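Local coordinates for protein exoribonuclease II, mitochondrial (Candida glabrata, PDB 6F3H) that degrades RNA from the 3' end in mitochondria as the exoribonuclease of the mtEXO degradosome, probably with the help of magnesium, at residues D410-E415 and E550-L555. The protein carries 1 engineered substitution. Numbering follows the deposited sequence.
With MG (magnesium ion), chain E; nucleotides of chain C.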
ATOM      1  N   ASP A 410      14.971 -12.403  -9.528  1.00 50.37           N
ATOM      2  CA  ASP A 410      16.255 -12.437  -8.837  1.00 55.94           C
ATOM      3  C   ASP A 410      16.990 -13.765  -8.992  1.00 55.63           C
ATOM      4  O   ASP A 410      16.378 -14.832  -8.944  1.00 55.25           O
ATOM      5  CB  ASP A 410      15.996 -12.202  -7.346  1.00 66.80           C
ATOM      6  CG  ASP A 410      15.042 -13.259  -6.740  1.00 95.15           C
ATOM      7  OD1 ASP A 410      14.200 -13.803  -7.490  1.00108.99           O
ATOM      8  OD2 ASP A 410      15.038 -13.497  -5.514  1.00107.67           O
ATOM      9  N   GLY A 411      18.311 -13.694  -9.112  1.00 53.09           N
ATOM     10  CA  GLY A 411      19.163 -14.866  -8.969  1.00 45.28           C
ATOM     11  C   GLY A 411      20.475 -14.471  -8.323  1.00 44.19           C
ATOM     12  O   GLY A 411      20.904 -13.323  -8.412  1.00 47.69           O
ATOM     13  N   ILE A 412      21.124 -15.440  -7.681  1.00 43.41           N
ATOM     14  CA  ILE A 412      22.402 -15.220  -7.008  1.00 47.40           C
ATOM     15  C   ILE A 412      23.474 -16.144  -7.570  1.00 51.82           C
ATOM     16  O   ILE A 412      23.229 -17.335  -7.808  1.00 48.60           O
ATOM     17  CB  ILE A 412      22.283 -15.452  -5.492  1.00 46.26           C
ATOM     18  CG1 ILE A 412      20.980 -14.876  -4.975  1.00 50.44           C
ATOM     19  CG2 ILE A 412      23.450 -14.848  -4.767  1.00 43.59           C
ATOM     20  CD1 ILE A 412      20.787 -15.139  -3.523  1.00 55.94           C
ATOM     21  N   SER A 413      24.687 -15.610  -7.703  1.00 54.21           N
ATOM     22  CA  SER A 413      25.839 -16.370  -8.153  1.00 50.16           C
ATOM     23  C   SER A 413      27.031 -15.948  -7.321  1.00 51.38           C
ATOM     24  O   SER A 413      27.190 -14.762  -7.021  1.00 48.02           O
ATOM     25  CB  SER A 413      26.101 -16.137  -9.633  1.00 50.16           C
ATOM     26  OG  SER A 413      25.008 -16.612 -10.407  1.00 52.28           O
ATOM     27  N   ILE A 414      27.840 -16.926  -6.912  1.00 53.28           N
ATOM     28  CA  ILE A 414      29.043 -16.657  -6.138  1.00 51.98           C
ATOM     29  C   ILE A 414      30.240 -17.321  -6.796  1.00 58.91           C
ATOM     30  O   ILE A 414      30.138 -18.405  -7.387  1.00 56.43           O
ATOM     31  CB  ILE A 414      28.908 -17.104  -4.669  1.00 47.92           C
ATOM     32  CG1 ILE A 414      30.174 -16.781  -3.891  1.00 47.93           C
ATOM     33  CG2 ILE A 414      28.629 -18.554  -4.573  1.00 45.85           C
ATOM     34  CD1 ILE A 414      30.034 -17.006  -2.439  1.00 50.46           C
ATOM     35  N   GLU A 415      31.368 -16.635  -6.721  1.00 61.89           N
ATOM     36  CA  GLU A 415      32.660 -17.166  -7.100  1.00 62.04           C
ATOM     37  C   GLU A 415      33.584 -17.074  -5.910  1.00 62.60           C
ATOM     38  O   GLU A 415      33.894 -15.968  -5.449  1.00 57.51           O
ATOM     39  CB  GLU A 415      33.236 -16.391  -8.262  1.00 66.67           C
ATOM     40  CG  GLU A 415      32.699 -16.857  -9.547  1.00 77.32           C
ATOM     41  CD  GLU A 415      33.048 -15.905 -10.630  1.00 85.20           C
ATOM     42  OE1 GLU A 415      33.417 -14.761 -10.286  1.00 81.66           O
ATOM     43  OE2 GLU A 415      32.995 -16.309 -11.808  1.00 92.60           O
ATOM     44  N   GLU A 550      26.295 -22.940   1.034  1.00 58.02           N
ATOM     45  CA  GLU A 550      26.760 -22.797   2.410  1.00 60.70           C
ATOM     46  C   GLU A 550      27.596 -21.551   2.541  1.00 60.04           C
ATOM     47  O   GLU A 550      27.519 -20.829   3.543  1.00 56.65           O
ATOM     48  CB  GLU A 550      27.549 -24.018   2.860  1.00 66.65           C
ATOM     49  CG  GLU A 550      26.877 -25.321   2.519  1.00 76.56           C
ATOM     50  CD  GLU A 550      27.702 -26.520   2.920  1.00 93.04           C
ATOM     51  OE1 GLU A 550      28.854 -26.321   3.388  1.00 97.65           O
ATOM     52  OE2 GLU A 550      27.188 -27.656   2.777  1.00 99.01           O
ATOM     53  N   LEU A 551      28.372 -21.267   1.512  1.00 62.68           N
ATOM     54  CA  LEU A 551      29.171 -20.066   1.525  1.00 63.54           C
ATOM     55  C   LEU A 551      28.284 -18.843   1.541  1.00 57.08           C
ATOM     56  O   LEU A 551      28.517 -17.913   2.315  1.00 57.89           O
ATOM     57  CB  LEU A 551      30.090 -20.062   0.316  1.00 70.72           C
ATOM     58  CG  LEU A 551      31.167 -18.996   0.365  1.00 76.46           C
ATOM     59  CD1 LEU A 551      31.763 -18.829   1.768  1.00 77.00           C
ATOM     60  CD2 LEU A 551      32.199 -19.421  -0.639  1.00 78.03           C
ATOM     61  N   LEU A 552      27.244 -18.840   0.710  1.00 57.28           N
ATOM     62  CA  LEU A 552      26.328 -17.704   0.673  1.00 54.39           C
ATOM     63  C   LEU A 552      25.619 -17.524   2.000  1.00 61.15           C
ATOM     64  O   LEU A 552      25.466 -16.398   2.482  1.00 67.16           O
ATOM     65  CB  LEU A 552      25.302 -17.891  -0.439  1.00 47.18           C
ATOM     66  CG  LEU A 552      25.793 -17.613  -1.855  1.00 50.81           C
ATOM     67  CD1 LEU A 552      24.774 -18.026  -2.888  1.00 45.10           C
ATOM     68  CD2 LEU A 552      26.127 -16.130  -2.013  1.00 55.85           C
ATOM     69  N   HIS A 553      25.169 -18.621   2.600  1.00 60.46           N
ATOM     70  CA  HIS A 553      24.475 -18.515   3.872  1.00 58.63           C
ATOM     71  C   HIS A 553      25.390 -17.970   4.958  1.00 57.93           C
ATOM     72  O   HIS A 553      24.977 -17.129   5.766  1.00 58.45           O
ATOM     73  CB  HIS A 553      23.904 -19.874   4.262  1.00 61.27           C
ATOM     74  CG  HIS A 553      23.332 -19.917   5.642  1.00 66.20           C
ATOM     75  ND1 HIS A 553      23.995 -20.489   6.705  1.00 68.44           N
ATOM     76  CD2 HIS A 553      22.162 -19.442   6.136  1.00 67.28           C
ATOM     77  CE1 HIS A 553      23.251 -20.381   7.789  1.00 69.15           C
ATOM     78  NE2 HIS A 553      22.137 -19.741   7.475  1.00 68.48           N
ATOM     79  N   THR A 554      26.635 -18.435   5.001  1.00 57.46           N
ATOM     80  CA  THR A 554      27.545 -17.933   6.023  1.00 59.61           C
ATOM     81  C   THR A 554      27.881 -16.462   5.794  1.00 61.90           C
ATOM     82  O   THR A 554      28.121 -15.719   6.755  1.00 65.80           O
ATOM     83  CB  THR A 554      28.793 -18.796   6.045  1.00 57.72           C
ATOM     84  OG1 THR A 554      29.238 -18.943   4.701  1.00 64.13           O
ATOM     85  CG2 THR A 554      28.457 -20.193   6.599  1.00 58.25           C
ATOM     86  N   LEU A 555      27.862 -16.016   4.538  1.00 56.81           N
ATOM     87  CA  LEU A 555      28.096 -14.606   4.247  1.00 52.43           C
ATOM     88  C   LEU A 555      26.948 -13.741   4.731  1.00 50.54           C
ATOM     89  O   LEU A 555      27.169 -12.681   5.327  1.00 51.57           O
ATOM     90  CB  LEU A 555      28.311 -14.412   2.751  1.00 55.16           C
ATOM     91  CG  LEU A 555      29.671 -14.871   2.233  1.00 55.24           C
ATOM     92  CD1 LEU A 555      29.679 -14.976   0.724  1.00 53.75           C
ATOM     93  CD2 LEU A 555      30.681 -13.851   2.689  1.00 54.72           C
TER
HETATM   94 MG    MG E1001      12.883 -15.182  -6.266  1.00126.87          MG
ATOM     95  P     A C   5      12.925  -8.529  -2.604  1.00 49.45           P
ATOM     96  OP1   A C   5      13.805  -8.229  -3.755  1.00 42.98           O
ATOM     97  OP2   A C   5      11.838  -7.570  -2.257  1.00 51.94           O
ATOM     98  O5'   A C   5      12.241  -9.921  -2.908  1.00 49.46           O
ATOM     99  C5'   A C   5      13.052 -11.044  -3.180  1.00 48.50           C
ATOM    100  C4'   A C   5      12.296 -12.336  -3.065  1.00 45.38           C
ATOM    101  O4'   A C   5      11.846 -12.528  -1.702  1.00 45.71           O
ATOM    102  C3'   A C   5      11.032 -12.457  -3.895  1.00 42.09           C
ATOM    103  O3'   A C   5      11.304 -12.824  -5.229  1.00 43.52           O
ATOM    104  C2'   A C   5      10.259 -13.518  -3.139  1.00 44.79           C
ATOM    105  O2'   A C   5      10.799 -14.804  -3.404  1.00 45.04           O
ATOM    106  C1'   A C   5      10.583 -13.137  -1.701  1.00 45.44           C
ATOM    107  N9    A C   5       9.632 -12.139  -1.236  1.00 54.27           N
ATOM    108  C8    A C   5       9.725 -10.770  -1.247  1.00 58.47           C
ATOM    109  N7    A C   5       8.656 -10.165  -0.795  1.00 55.41           N
ATOM    110  C5    A C   5       7.823 -11.228  -0.498  1.00 59.17           C
ATOM    111  C6    A C   5       6.533 -11.279   0.031  1.00 67.51           C
ATOM    112  N6    A C   5       5.832 -10.186   0.357  1.00 73.12           N
ATOM    113  N1    A C   5       6.001 -12.515   0.204  1.00 67.13           N
ATOM    114  C2    A C   5       6.714 -13.606  -0.127  1.00 66.33           C
ATOM    115  N3    A C   5       7.944 -13.695  -0.630  1.00 62.88           N
ATOM    116  C4    A C   5       8.414 -12.450  -0.780  1.00 60.44           C
TER
HETATM  117  O   HOH W   1      14.411 -14.910  -5.062  1.00117.75           O
HETATM  118  O   HOH W   2      14.140 -14.990  -7.781  1.00123.47           O
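Ile-414 and Leu-552 form the centre of an apolar contact between a strand and a helix. Their side chains run past each other in opposite senses, with CB of Ile-414 4.0 Å from CD2 of Leu-552. CG1 of Ile-414 lies anti to the backbone N (chi1 -179°). This reaches CD1 to the helix, where it lies 3.6 Å from CG of Leu-551. The same CD1 of Ile-414 is 3.8 Å from CD1 of Leu-555. The Ile-414 and Leu-551 side chains cross at about a right angle. Two residues back, Ile-412 turns the same way and lays CG2 3.9 Å from CD1 of Leu-552. The strand runs almost at right angles to the helix, at 99°. Ile-412 and Ile-414, two residues apart, both face it. Helix 603-625 adds Leu-607 against Ile-412 and Phe-611 against Leu-552.

Ser-413 points away from the helix. Its OG is hydrogen-bonded to NE2 of His-427 and O of Pro-396.

Metal binding occupies the start of the strand. OD1 of Asp-410 binds the magnesium ion at 2.3 Å, and Asp-401 is a second protein ligand. O3' of A5 of chain C lies 3.8 Å from the same OD1.

Alternate residues of strand 410-416 thus pack helix 543-567 against the sheet of the RNB domain, and the strand begins at the magnesium-binding active site of this RNase II family exoribonuclease.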